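PDB 4OUA: proteolytically activated form of PPO4 Tyrosinase from Agaricus bisporus var. bisporus H97, which oxidises monophenols and o-diphenols to reactive o-quinones at a pair of copper ions, the opening step of melanin synthesis. Local coordinates for residues Leu85-His90 against Asn244-Val249. Numbering follows the deposited sequence.
Sequences LFPTWH and NSLEAV. With CU1 (copper (I) ion), chain C.
Phe86 (chi1 171°) and Glu247 (chi1 -176°) both hold CG anti to the backbone N, which sends each side chain across to the other where two helices of the tyrosinase dicopper core begin. Helix 86-109 supplies His90 to one copper, and helix 246-258 carries His250 and His254 of the second. The extended Glu247 chain lies over one face of the Phe86 ring, its CG 3.7 Å from the ring centroid in a CH-pi contact, and its carboxylate stacks nearly flat on the ring. The buried OE1 accepts from the backbone N of Ser82 and of His235, which pins the acid. Leu246 CD2 sits at the ring's edge, near its plane, and reaches Pro87 CB at 3.9 Å. Phe86 CE1 lies over one face of the His90 imidazole, toward its rim, and Trp89 CE3 over the centre of the opposite face. A serine in place of Phe86 would probably open a gap between Glu247 and His90 and leave one face of the imidazole without its aromatic neighbour. His90 ND1 donates to Phe86 O at 2.7 Å in a bent bond (143°), the oxygen lying out of the imidazole plane, while NE2 binds copper at 2.1 Å.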
# COMPACT_ATOMS: atom_id res chain seq x y z
N LEU A 85 14.82 -4.66 4.51
CA LEU A 85 13.58 -5.43 4.41
C LEU A 85 12.39 -4.58 3.99
O LEU A 85 11.28 -5.09 3.88
CB LEU A 85 13.27 -6.11 5.74
CG LEU A 85 14.24 -7.20 6.19
CD1 LEU A 85 13.71 -7.90 7.42
CD2 LEU A 85 14.47 -8.20 5.06
N PHE A 86 12.62 -3.29 3.75
CA PHE A 86 11.54 -2.36 3.43
C PHE A 86 10.66 -2.85 2.28
O PHE A 86 9.44 -2.94 2.43
CB PHE A 86 12.09 -0.98 3.09
CG PHE A 86 11.06 -0.03 2.54
CD1 PHE A 86 10.17 0.61 3.39
CD2 PHE A 86 10.97 0.20 1.18
CE1 PHE A 86 9.22 1.48 2.88
CE2 PHE A 86 10.02 1.06 0.67
CZ PHE A 86 9.14 1.70 1.53
N PRO A 87 11.27 -3.16 1.12
CA PRO A 87 10.49 -3.59 -0.04
C PRO A 87 9.68 -4.87 0.21
O PRO A 87 8.50 -4.91 -0.13
CB PRO A 87 11.56 -3.84 -1.11
CG PRO A 87 12.71 -2.97 -0.69
CD PRO A 87 12.70 -3.02 0.81
N THR A 88 10.30 -5.88 0.80
CA THR A 88 9.65 -7.18 0.97
C THR A 88 8.57 -7.15 2.04
O THR A 88 7.52 -7.78 1.89
CB THR A 88 10.67 -8.29 1.31
OG1 THR A 88 11.40 -7.92 2.49
CG2 THR A 88 11.63 -8.49 0.16
N TRP A 89 8.82 -6.43 3.13
CA TRP A 89 7.86 -6.37 4.23
C TRP A 89 6.56 -5.71 3.79
O TRP A 89 5.47 -6.10 4.22
CB TRP A 89 8.43 -5.62 5.43
CG TRP A 89 7.50 -5.60 6.61
CD1 TRP A 89 7.47 -6.47 7.66
CD2 TRP A 89 6.44 -4.66 6.85
NE1 TRP A 89 6.47 -6.13 8.54
CE2 TRP A 89 5.82 -5.02 8.06
CE3 TRP A 89 5.96 -3.54 6.15
CZ2 TRP A 89 4.75 -4.31 8.59
CZ3 TRP A 89 4.89 -2.84 6.68
CH2 TRP A 89 4.30 -3.23 7.89
N HIS A 90 6.67 -4.71 2.93
CA HIS A 90 5.50 -3.97 2.47
C HIS A 90 4.77 -4.72 1.36
O HIS A 90 3.56 -4.55 1.18
CB HIS A 90 5.91 -2.57 2.00
CG HIS A 90 6.28 -1.64 3.11
ND1 HIS A 90 7.47 -1.75 3.81
CD2 HIS A 90 5.61 -0.61 3.67
CE1 HIS A 90 7.52 -0.82 4.74
NE2 HIS A 90 6.41 -0.11 4.68
N ASN A 244 18.40 7.52 -4.06
CA ASN A 244 17.74 6.96 -5.24
C ASN A 244 17.09 5.62 -4.94
O ASN A 244 16.86 4.81 -5.84
CB ASN A 244 18.76 6.81 -6.38
CG ASN A 244 18.10 6.69 -7.74
OD1 ASN A 244 17.06 7.30 -7.99
ND2 ASN A 244 18.70 5.89 -8.61
N SER A 245 16.78 5.39 -3.67
CA SER A 245 16.20 4.12 -3.24
C SER A 245 14.70 4.07 -3.48
O SER A 245 14.05 5.10 -3.67
CB SER A 245 16.50 3.87 -1.76
OG SER A 245 15.87 4.84 -0.94
N LEU A 246 14.15 2.85 -3.47
CA LEU A 246 12.72 2.65 -3.61
C LEU A 246 11.97 3.38 -2.51
O LEU A 246 10.85 3.86 -2.72
CB LEU A 246 12.38 1.15 -3.57
CG LEU A 246 10.92 0.74 -3.70
CD1 LEU A 246 10.44 0.84 -5.14
CD2 LEU A 246 10.70 -0.67 -3.17
N GLU A 247 12.59 3.48 -1.34
CA GLU A 247 11.95 4.09 -0.18
C GLU A 247 12.06 5.61 -0.19
O GLU A 247 11.12 6.31 0.18
CB GLU A 247 12.56 3.54 1.12
CG GLU A 247 11.88 4.05 2.38
CD GLU A 247 12.53 3.52 3.64
OE1 GLU A 247 13.68 3.03 3.57
OE2 GLU A 247 11.89 3.60 4.72
N ALA A 248 13.22 6.11 -0.61
CA ALA A 248 13.45 7.55 -0.68
C ALA A 248 12.43 8.23 -1.59
O ALA A 248 11.82 9.23 -1.21
CB ALA A 248 14.86 7.83 -1.17
N VAL A 249 12.25 7.67 -2.78
CA VAL A 249 11.25 8.16 -3.72
C VAL A 249 9.85 7.98 -3.15
O VAL A 249 8.93 8.75 -3.44
CB VAL A 249 11.35 7.43 -5.08
CG1 VAL A 249 10.28 7.92 -6.03
CG2 VAL A 249 12.74 7.61 -5.67
CU CU1 C . 5.92 1.43 5.99
O HOH W 1 5.79 3.69 5.15